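Local coordinates for protein 4-dehydrase (Streptomyces venezuelae, PDB 2PO3) that probably acts as a pyridoxal phosphate-dependent aminotransferase on a TDP-linked sugar in the biosynthesis of desosamine, at residues Glu261-Asp264 against Arg265-Asn269; His270-Tyr273 against Arg274-Ala278. One frame throughout, in Å; residues are numbered along the deposited sequence.

Contact 1: residues Glu261-Asp264 against Arg265-Asn269; sequences EVID and RNRRN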
# COMPACT_ATOMS: atom_id res chain seq x y z
N GLU A 261 4.22 -0.65 -27.92
CA GLU A 261 5.49 -0.25 -28.42
C GLU A 261 6.62 -0.74 -27.53
O GLU A 261 7.71 -1.00 -28.01
CB GLU A 261 5.45 1.27 -28.64
CG GLU A 261 6.80 1.94 -28.86
CD GLU A 261 6.78 3.40 -28.47
OE1 GLU A 261 5.76 4.09 -28.45
OE2 GLU A 261 7.98 3.84 -28.12
N VAL A 262 6.36 -0.89 -26.23
CA VAL A 262 7.37 -1.37 -25.29
C VAL A 262 7.68 -2.83 -25.64
O VAL A 262 8.82 -3.30 -25.74
CB VAL A 262 6.78 -1.26 -23.90
CG1 VAL A 262 7.40 -2.33 -23.00
CG2 VAL A 262 6.93 0.15 -23.33
N ILE A 263 6.61 -3.59 -25.85
CA ILE A 263 6.82 -4.99 -26.19
C ILE A 263 7.70 -5.16 -27.42
O ILE A 263 8.57 -6.02 -27.49
CB ILE A 263 5.47 -5.65 -26.43
CG1 ILE A 263 4.71 -5.69 -25.13
CG2 ILE A 263 5.63 -7.10 -26.89
CD1 ILE A 263 3.96 -7.00 -25.02
N ASP A 264 7.42 -4.33 -28.41
CA ASP A 264 8.13 -4.33 -29.67
C ASP A 264 9.57 -4.07 -29.43
O ASP A 264 10.40 -4.80 -29.96
CB ASP A 264 7.63 -3.26 -30.64
CG ASP A 264 6.36 -3.68 -31.31
OD1 ASP A 264 6.02 -4.86 -31.39
OD2 ASP A 264 5.64 -2.67 -31.73
N ARG A 265 9.84 -3.03 -28.64
CA ARG A 265 11.24 -2.74 -28.37
C ARG A 265 11.87 -3.89 -27.62
O ARG A 265 13.00 -4.26 -27.90
CB ARG A 265 11.53 -1.41 -27.67
CG ARG A 265 13.05 -1.22 -27.53
CD ARG A 265 13.65 -0.31 -28.61
NE ARG A 265 13.14 1.04 -28.39
CZ ARG A 265 13.90 2.05 -27.99
NH1 ARG A 265 15.20 1.88 -27.78
NH2 ARG A 265 13.33 3.24 -27.81
N ASN A 266 11.11 -4.43 -26.67
CA ASN A 266 11.61 -5.54 -25.89
C ASN A 266 11.99 -6.71 -26.79
O ASN A 266 13.00 -7.38 -26.66
CB ASN A 266 10.54 -6.01 -24.90
CG ASN A 266 10.39 -5.12 -23.68
OD1 ASN A 266 11.11 -4.13 -23.50
ND2 ASN A 266 9.46 -5.49 -22.82
N ARG A 267 11.14 -7.00 -27.74
CA ARG A 267 11.43 -8.11 -28.62
C ARG A 267 12.67 -7.86 -29.48
O ARG A 267 13.51 -8.72 -29.79
CB ARG A 267 10.23 -8.36 -29.52
CG ARG A 267 9.02 -8.90 -28.79
CD ARG A 267 7.89 -9.04 -29.80
NE ARG A 267 6.78 -9.85 -29.34
CZ ARG A 267 5.60 -9.62 -29.88
NH1 ARG A 267 5.47 -8.65 -30.80
NH2 ARG A 267 4.54 -10.34 -29.50
N ARG A 268 12.78 -6.62 -29.91
CA ARG A 268 13.88 -6.26 -30.74
C ARG A 268 15.15 -6.32 -29.89
O ARG A 268 16.16 -6.90 -30.31
CB ARG A 268 13.55 -4.90 -31.37
CG ARG A 268 14.72 -4.09 -31.91
CD ARG A 268 14.27 -2.94 -32.83
NE ARG A 268 13.07 -2.24 -32.35
CZ ARG A 268 13.06 -1.00 -31.83
NH1 ARG A 268 14.17 -0.25 -31.70
NH2 ARG A 268 11.90 -0.49 -31.43
N ASN A 269 15.09 -5.75 -28.69
CA ASN A 269 16.25 -5.79 -27.84
C ASN A 269 16.67 -7.23 -27.60
O ASN A 269 17.85 -7.55 -27.50
CB ASN A 269 15.96 -5.15 -26.47
CG ASN A 269 15.96 -3.66 -26.56
OD1 ASN A 269 16.22 -3.12 -27.63
ND2 ASN A 269 15.65 -2.97 -25.46
O HOH W 1 6.68 -7.43 -32.54

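Contact 2: residues His270-Tyr273 against Arg274-Ala278; sequences HAAY and REHLA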
# COMPACT_ATOMS: atom_id res chain seq x y z
N HIS A 270 15.69 -8.10 -27.49
CA HIS A 270 15.99 -9.50 -27.22
C HIS A 270 16.72 -10.16 -28.37
O HIS A 270 17.73 -10.85 -28.21
CB HIS A 270 14.76 -10.32 -26.75
CG HIS A 270 14.90 -11.83 -26.76
ND1 HIS A 270 15.33 -12.55 -25.64
CD2 HIS A 270 14.67 -12.75 -27.75
CE1 HIS A 270 15.35 -13.85 -25.95
NE2 HIS A 270 14.96 -14.00 -27.21
N ALA A 271 16.18 -9.94 -29.55
CA ALA A 271 16.81 -10.54 -30.70
C ALA A 271 18.24 -10.03 -30.83
O ALA A 271 19.15 -10.80 -31.16
CB ALA A 271 15.97 -10.32 -31.95
N ALA A 272 18.41 -8.74 -30.54
CA ALA A 272 19.71 -8.12 -30.62
C ALA A 272 20.70 -8.78 -29.71
O ALA A 272 21.84 -9.03 -30.08
CB ALA A 272 19.66 -6.63 -30.29
N TYR A 273 20.26 -9.04 -28.49
CA TYR A 273 21.18 -9.68 -27.58
C TYR A 273 21.47 -11.06 -28.08
O TYR A 273 22.61 -11.51 -28.05
CB TYR A 273 20.59 -9.83 -26.16
CG TYR A 273 20.75 -8.65 -25.21
CD1 TYR A 273 19.64 -7.88 -24.83
CD2 TYR A 273 21.99 -8.32 -24.66
CE1 TYR A 273 19.75 -6.80 -23.94
CE2 TYR A 273 22.13 -7.24 -23.78
CZ TYR A 273 21.00 -6.49 -23.41
OH TYR A 273 21.13 -5.43 -22.53
N ARG A 274 20.43 -11.76 -28.54
CA ARG A 274 20.65 -13.13 -29.01
C ARG A 274 21.73 -13.18 -30.05
O ARG A 274 22.67 -13.99 -30.03
CB ARG A 274 19.40 -13.75 -29.60
CG ARG A 274 19.27 -15.24 -29.35
CD ARG A 274 18.01 -15.83 -29.99
NE ARG A 274 17.54 -15.05 -31.15
CZ ARG A 274 16.30 -14.51 -31.26
NH1 ARG A 274 15.90 -13.80 -32.34
NH2 ARG A 274 15.45 -14.69 -30.25
N GLU A 275 21.59 -12.28 -30.99
CA GLU A 275 22.56 -12.21 -32.04
C GLU A 275 23.95 -11.79 -31.56
O GLU A 275 24.95 -12.36 -31.96
CB GLU A 275 22.04 -11.37 -33.22
CG GLU A 275 22.04 -9.87 -32.89
CD GLU A 275 22.25 -9.00 -34.10
OE1 GLU A 275 23.12 -9.22 -34.92
OE2 GLU A 275 21.38 -8.01 -34.17
N HIS A 276 24.03 -10.78 -30.70
CA HIS A 276 25.34 -10.37 -30.22
C HIS A 276 26.04 -11.34 -29.28
O HIS A 276 27.22 -11.14 -28.98
CB HIS A 276 25.33 -9.01 -29.52
CG HIS A 276 25.03 -7.99 -30.53
ND1 HIS A 276 25.80 -7.90 -31.67
CD2 HIS A 276 24.04 -7.07 -30.58
CE1 HIS A 276 25.28 -6.93 -32.40
NE2 HIS A 276 24.23 -6.41 -31.76
N LEU A 277 25.33 -12.34 -28.80
CA LEU A 277 25.95 -13.29 -27.85
C LEU A 277 25.99 -14.69 -28.41
O LEU A 277 26.19 -15.70 -27.73
CB LEU A 277 25.22 -13.24 -26.49
CG LEU A 277 25.38 -11.89 -25.81
CD1 LEU A 277 24.30 -11.85 -24.76
CD2 LEU A 277 26.77 -11.74 -25.20
N ALA A 278 25.78 -14.72 -29.71
CA ALA A 278 25.80 -15.96 -30.41
C ALA A 278 27.20 -16.56 -30.35
O ALA A 278 28.22 -15.82 -30.31
CB ALA A 278 25.46 -15.65 -31.86

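Contact 1: residues Glu261-Asp264 against Arg265-Asn269
Ile-263 and Arg-267, one helical turn apart, show how an i to i+4 pair on a helix flank can combine apolar cover with charge. The methyl CG2 of Ile-263 sits over the centre of the Arg-267 guanidinium, 3.8 Å above its plane. Arg-267 reaches that spot with CG anti to its carbonyl carbon (chi1 -69°) and the chain extended from CG to NE, which carries the flat group back over the isoleucine. The same guanidinium also meets Asp-264, three residues earlier, but loosely. Its NH1 lies 3.9 Å from Asp-264 OD1, a long salt bridge with the carboxylate and guanidinium planes 40° apart; a water donates to Asp-264 OD1 over 2.9 Å and also lies near Arg-267 NH1, though too close for that second link to be trusted. On another flank Val-262 and Asn-266 run side by side, pointing the same way, with Val-262 CG1 3.8 Å from Asn-266 ND2. That ND2 donates to the backbone oxygen of Asn-295, and the valine methyl packs alongside the same amide. A leucine in place of Asn-266 would probably leave the Asn-295 carbonyl without this donor. Beneath the side chains run regular i to i+4 bonds, among them Asn-266 N to Val-262 O at 2.7 Å. All of this lies within helix 246-276, where the asparagine and arginine flanks face loop residues: Asn-266 touches His-296, Arg-267 touches Leu-293, and Arg-265 packs on Thr-365 in the loop between strand 358-361 and helix 369-394.

Contact 2: residues His270-Tyr273 against Arg274-Ala278
His-270 opens the last turns of its helix by meeting the guanidinium of Arg-274, one turn on. Arg-274 NH2 comes to the edge of the imidazole, near the ring plane, 3.2 Å from His-270 NE2 and 3.3 Å from His-270 CD2. The two flat groups stand 75° apart. A bend at chi3 turns the arginine chain back along the helix, and with CG anti to the backbone N (chi1 166°) the His-270 ring lies beside the returning arginine. Ala-271, next in line, lies beneath the same guanidinium: its CA is 3.7 Å from the plane, offset toward the rim, while its CB touches Arg-274 NH1 at 3.5 Å. The short side chain probably leaves room for the guanidinium to lie close to the helix surface. Ala-272 contributes chiefly its carbonyl oxygen, which accepts from His-276 N at 2.9 Å and also has His-276 CD2 beside it. Glu-275 CG approaches the same oxygen, although that side chain is poorly ordered. At Tyr-273 the ring approaches Leu-277, with CD2 4.2 Å from Leu-277 CD1 in a light apolar contact, and the phenol oxygen is hydrogen-bonded to the carbonyl of Pro-362. The backbone marks the end of the helix here: Leu-277 N still reaches Tyr-273 O, but through a weak bond bent to 125°, and Leu-277 is the first residue to leave helical geometry. Around this terminus, Tyr-273 and Ala-272 rest on Ile-372 of helix 369-394, whose Arg-380 binds the carbonyls of His-276 and Ala-278, while His-270 and Leu-277 both pack on Val-285 of strand 283-285.

Contacts 1 and 2 follow each other without a break along helix 246-276, their centres 13 Å apart, on the same side of the chain's centre and both in the aminotransferase-family part of the chain. Together they illustrate how one long helix changes neighbours along its course. In contact 1, tied largely to loops, the side chain of Val-262 is about 9 Å from that of Lys-200, the predicted cofactor-attachment lysine; in contact 2 the side chain of Tyr-273 lies about 12 Å from the bound aldimine. At 270-278 the helix ends against helix 369-394 and strand 283-285. The loop after strand 358-361 meets both, through Thr-363 to Asn-269 and Pro-362 to Tyr-273, consistent with one helix running from the neighbourhood of Lys-200 to helix 369-394.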